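PDB 3C12: flagellar protein from Xanthomonas campestris pv. campestris, which is probably required for flagellar hook formation, perhaps as a scaffolding protein, and is represented here by its C-terminal Ig-like and tudor-like part. Local coordinates for residues A[13-18]-A[104-109]; A[30-35]-A[65-70]. All coordinates share one frame; numbering follows the deposited sequence.

Contact 1: A[13-18]-A[104-109]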
# COMPACT_ATOMS: atom_id res chain seq x y z
N ASN A 13 9.06 14.32 -8.88
CA ASN A 13 7.93 13.63 -8.26
C ASN A 13 8.18 12.13 -8.22
O ASN A 13 8.84 11.58 -9.10
CB ASN A 13 6.63 13.91 -9.02
CG ASN A 13 5.93 15.17 -8.53
OD1 ASN A 13 6.53 16.23 -8.43
ND2 ASN A 13 4.65 15.04 -8.22
N VAL A 14 7.68 11.49 -7.19
CA VAL A 14 7.86 10.06 -7.04
C VAL A 14 6.56 9.37 -6.71
O VAL A 14 5.58 10.00 -6.29
CB VAL A 14 8.88 9.73 -5.91
CG1 VAL A 14 10.24 10.28 -6.27
CG2 VAL A 14 8.39 10.31 -4.59
N LEU A 15 6.54 8.06 -6.93
CA LEU A 15 5.38 7.26 -6.64
C LEU A 15 5.78 6.32 -5.53
O LEU A 15 6.68 5.51 -5.68
CB LEU A 15 4.95 6.46 -7.87
CG LEU A 15 3.92 7.13 -8.78
CD1 LEU A 15 4.40 8.50 -9.21
CD2 LEU A 15 3.67 6.25 -9.99
N VAL A 16 5.10 6.46 -4.40
CA VAL A 16 5.37 5.62 -3.25
C VAL A 16 4.07 5.01 -2.74
O VAL A 16 3.00 5.59 -2.88
CB VAL A 16 6.02 6.44 -2.12
CG1 VAL A 16 7.38 6.93 -2.56
CG2 VAL A 16 5.13 7.61 -1.76
N PRO A 17 4.16 3.81 -2.17
CA PRO A 17 3.00 3.12 -1.62
C PRO A 17 2.47 3.92 -0.44
O PRO A 17 3.19 4.13 0.53
CB PRO A 17 3.57 1.77 -1.19
CG PRO A 17 4.70 1.57 -2.13
CD PRO A 17 5.34 2.93 -2.17
N SER A 18 1.22 4.36 -0.52
CA SER A 18 0.65 5.14 0.57
C SER A 18 -0.82 4.81 0.76
O SER A 18 -1.55 4.65 -0.20
CB SER A 18 0.81 6.64 0.28
OG SER A 18 0.37 7.43 1.36
N TYR A 104 -0.61 3.68 -4.84
CA TYR A 104 0.68 4.35 -4.94
C TYR A 104 0.40 5.80 -5.19
O TYR A 104 -0.24 6.17 -6.17
CB TYR A 104 1.54 3.78 -6.08
CG TYR A 104 1.80 2.30 -5.94
CD1 TYR A 104 0.81 1.37 -6.27
CD2 TYR A 104 3.00 1.83 -5.40
CE1 TYR A 104 1.00 -0.00 -6.06
CE2 TYR A 104 3.20 0.46 -5.18
CZ TYR A 104 2.19 -0.45 -5.52
OH TYR A 104 2.35 -1.81 -5.27
N VAL A 105 0.87 6.64 -4.28
CA VAL A 105 0.62 8.07 -4.38
C VAL A 105 1.77 8.83 -5.00
O VAL A 105 2.94 8.54 -4.73
CB VAL A 105 0.34 8.66 -3.00
CG1 VAL A 105 0.09 10.14 -3.12
CG2 VAL A 105 -0.83 7.96 -2.38
N ASP A 106 1.41 9.81 -5.82
CA ASP A 106 2.41 10.66 -6.44
C ASP A 106 2.61 11.90 -5.57
O ASP A 106 1.64 12.55 -5.17
CB ASP A 106 1.99 11.07 -7.84
CG ASP A 106 3.01 12.00 -8.49
OD1 ASP A 106 3.05 13.20 -8.10
OD2 ASP A 106 3.78 11.54 -9.36
N ALA A 107 3.88 12.22 -5.28
CA ALA A 107 4.20 13.36 -4.44
C ALA A 107 5.52 13.98 -4.81
O ALA A 107 6.45 13.29 -5.25
CB ALA A 107 4.24 12.93 -2.99
N PRO A 108 5.63 15.30 -4.63
CA PRO A 108 6.86 16.02 -4.94
C PRO A 108 7.93 15.83 -3.85
O PRO A 108 7.66 15.99 -2.66
CB PRO A 108 6.38 17.46 -5.06
CG PRO A 108 5.33 17.53 -4.01
CD PRO A 108 4.58 16.23 -4.17
N VAL A 109 9.14 15.47 -4.28
CA VAL A 109 10.26 15.27 -3.36
C VAL A 109 10.81 16.64 -3.01
O VAL A 109 11.71 17.15 -3.69
CB VAL A 109 11.38 14.46 -4.03
CG1 VAL A 109 12.52 14.27 -3.05
CG2 VAL A 109 10.85 13.12 -4.51
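Val14 and Val16 face Ala107 and Val105 as the hydrogen-bonded pairs of an antiparallel ladder. Val14 N bonds to Ala107 O at 2.9 Å, and Ala107 N bonds in return to Val14 O at 3.0 Å; Val16 and Val105 repeat the exchange. On the face of Val14 and Val16 the side chains are apolar: Val14 CG1 meets Val109 CG2 at 3.4 Å, the two side chains crossing at about a right angle, and beta-branched valine suits an extended, buried strand. Past the end of the ladder, Ser18 CB lies against Val105 CG2, while its OG turns to Gln20 O.

The other face carries Asn13, Leu15 and Pro17 opposite Pro108, Asp106 and Tyr104. Asp106 has CG anti to its backbone N (chi1 178°), which carries the carboxylate over the neighbouring strand. There Asn13 ND2 donates to Asp106 OD1, with amide and carboxylate nearly coplanar; the modelled 2.4 Å is too short to be taken literally. At the far end Pro17 CG lies obliquely against the Tyr104 ring, 3.6 Å from CE2. Proline can sit here because in this pairing no N-H is needed of it, and the same holds for Pro108.

Further out, Leu123 covers Val14, Val16 and Val109, and Pro17 packs on Pro17 of the second subunit. The ladder ties strand 13-17 to the long strand 98-115, which also pairs with 118-123 and with 29-35 of the Ig-like part. The Asn13 amide solvates the Asp106 carboxylate and Lys30 compensates it through a weak, long ion pair, so an ionised Asp106 is plausible.

Contact 2: A[30-35]-A[65-70]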
# COMPACT_ATOMS: atom_id res chain seq x y z
N LYS A 30 -3.00 12.97 -6.77
CA LYS A 30 -3.07 11.95 -7.80
C LYS A 30 -2.21 10.75 -7.46
O LYS A 30 -1.36 10.82 -6.57
CB LYS A 30 -2.65 12.53 -9.16
CG LYS A 30 -1.19 12.99 -9.24
CD LYS A 30 -0.82 13.41 -10.66
CE LYS A 30 0.63 13.88 -10.77
NZ LYS A 30 0.87 15.16 -10.03
N GLY A 31 -2.43 9.65 -8.16
CA GLY A 31 -1.67 8.44 -7.92
C GLY A 31 -2.10 7.37 -8.89
O GLY A 31 -2.81 7.64 -9.86
N VAL A 32 -1.67 6.14 -8.63
CA VAL A 32 -2.00 5.02 -9.50
C VAL A 32 -2.15 3.72 -8.75
O VAL A 32 -1.70 3.58 -7.62
CB VAL A 32 -0.93 4.81 -10.58
CG1 VAL A 32 -0.86 6.02 -11.48
CG2 VAL A 32 0.40 4.57 -9.93
N VAL A 33 -2.77 2.76 -9.41
CA VAL A 33 -3.00 1.44 -8.86
C VAL A 33 -2.86 0.43 -9.99
O VAL A 33 -3.13 0.74 -11.15
CB VAL A 33 -4.40 1.32 -8.26
CG1 VAL A 33 -4.70 -0.11 -7.93
CG2 VAL A 33 -4.49 2.17 -7.00
N ALA A 34 -2.43 -0.78 -9.66
CA ALA A 34 -2.26 -1.80 -10.67
C ALA A 34 -3.45 -2.75 -10.74
O ALA A 34 -3.58 -3.64 -9.90
CB ALA A 34 -0.99 -2.57 -10.42
N ALA A 35 -4.31 -2.54 -11.74
CA ALA A 35 -5.49 -3.37 -11.97
C ALA A 35 -5.07 -4.73 -12.51
O ALA A 35 -4.25 -4.82 -13.42
CB ALA A 35 -6.42 -2.70 -12.95
N GLU A 65 -1.82 -0.75 -15.27
CA GLU A 65 -1.88 0.39 -14.39
C GLU A 65 -3.13 1.22 -14.65
O GLU A 65 -3.64 1.26 -15.76
CB GLU A 65 -0.64 1.27 -14.60
CG GLU A 65 -0.25 2.11 -13.40
CD GLU A 65 1.02 2.90 -13.64
OE1 GLU A 65 0.98 3.85 -14.44
OE2 GLU A 65 2.05 2.56 -13.02
N VAL A 66 -3.61 1.86 -13.59
CA VAL A 66 -4.78 2.72 -13.67
C VAL A 66 -4.54 3.91 -12.74
O VAL A 66 -4.21 3.73 -11.57
CB VAL A 66 -6.06 1.96 -13.26
CG1 VAL A 66 -7.27 2.87 -13.41
CG2 VAL A 66 -6.21 0.71 -14.11
N SER A 67 -4.71 5.12 -13.27
CA SER A 67 -4.49 6.34 -12.49
C SER A 67 -5.76 6.85 -11.84
O SER A 67 -6.87 6.50 -12.24
CB SER A 67 -3.94 7.44 -13.40
OG SER A 67 -2.79 7.00 -14.10
N PHE A 68 -5.59 7.70 -10.83
CA PHE A 68 -6.72 8.28 -10.12
C PHE A 68 -6.37 9.72 -9.77
O PHE A 68 -5.20 10.08 -9.69
CB PHE A 68 -7.03 7.49 -8.84
CG PHE A 68 -6.02 7.68 -7.73
CD1 PHE A 68 -6.00 8.85 -6.98
CD2 PHE A 68 -5.10 6.68 -7.44
CE1 PHE A 68 -5.07 9.02 -5.97
CE2 PHE A 68 -4.17 6.85 -6.42
CZ PHE A 68 -4.16 8.02 -5.69
N ALA A 69 -7.39 10.54 -9.55
CA ALA A 69 -7.17 11.94 -9.21
C ALA A 69 -8.34 12.51 -8.42
O ALA A 69 -9.48 12.46 -8.86
CB ALA A 69 -6.94 12.76 -10.47
N TRP A 70 -8.03 13.05 -7.25
CA TRP A 70 -9.05 13.65 -6.40
C TRP A 70 -8.85 15.16 -6.44
O TRP A 70 -7.74 15.64 -6.25
CB TRP A 70 -8.95 13.13 -4.97
CG TRP A 70 -9.96 13.74 -4.05
CD1 TRP A 70 -11.26 14.01 -4.33
CD2 TRP A 70 -9.75 14.16 -2.69
NE1 TRP A 70 -11.88 14.57 -3.24
CE2 TRP A 70 -10.97 14.67 -2.22
CE3 TRP A 70 -8.64 14.15 -1.83
CZ2 TRP A 70 -11.13 15.17 -0.92
CZ3 TRP A 70 -8.80 14.65 -0.54
CH2 TRP A 70 -10.03 15.15 -0.10
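Strands 30-35 and 65-70 run antiparallel at 150°, with Gly31-Phe68 and Val33-Val66 as hydrogen-bonded pairs, Val66 N lying 2.7 Å from Val33 O. The Phe68 ring folds back across the partner strand and lies over Gly31, whose CA sits 3.7 Å from the ring centroid, 29° off the normal, in a CH-pi contact. Phe68 CG stands between its own backbone N and carbonyl carbon (chi1 73°), a rotamer that swings the ring over the neighbouring backbone. With no side chain, Gly31 lets the ring settle directly on the main chain, Phe68 CE2 coming to 3.3 Å from Gly31 CA.

As in an Ig-like beta sandwich, one face of the strand pair turns inward, where Val33 and Phe68 meet Phe43 and Val66 meets Val41. On that same side Ala35 CB touches Val66 CG2 at 3.6 Å, the small alanine methyl fitting beside a methyl of the branched valine.

Lys30, Val32, Ser67 and Glu65 occupy the other face. Val32 CG1 rests 3.4 Å from Ser67 OG, and the extended Glu65 chain passes obliquely by Val32, its CG 4.0 Å from Val32 CB, before its carboxylate forms a salt bridge with Arg136.

Strand 98-115 pairs with both 13-17 and 29-35, placing the two contacts in the same sheet with their centres about 11 Å apart. They join directly: Val32 N probably bonds to Tyr104 O at 2.8 Å, and Leu15 CD2 packs on Val32 CG2 at 3.7 Å. Contact 1 is the more buried, having no fully exposed residue, and some of its residues reach the second subunit; contact 2 has a sandwich interior on one side and a mostly exposed face on the other, except for Val32, which Tyr104 of strand 98-115 and Leu15 cover. An amide-carboxylate bond and the Pro17-Tyr104 contact mark the first, whereas an aromatic ring over glycine distinguishes the second.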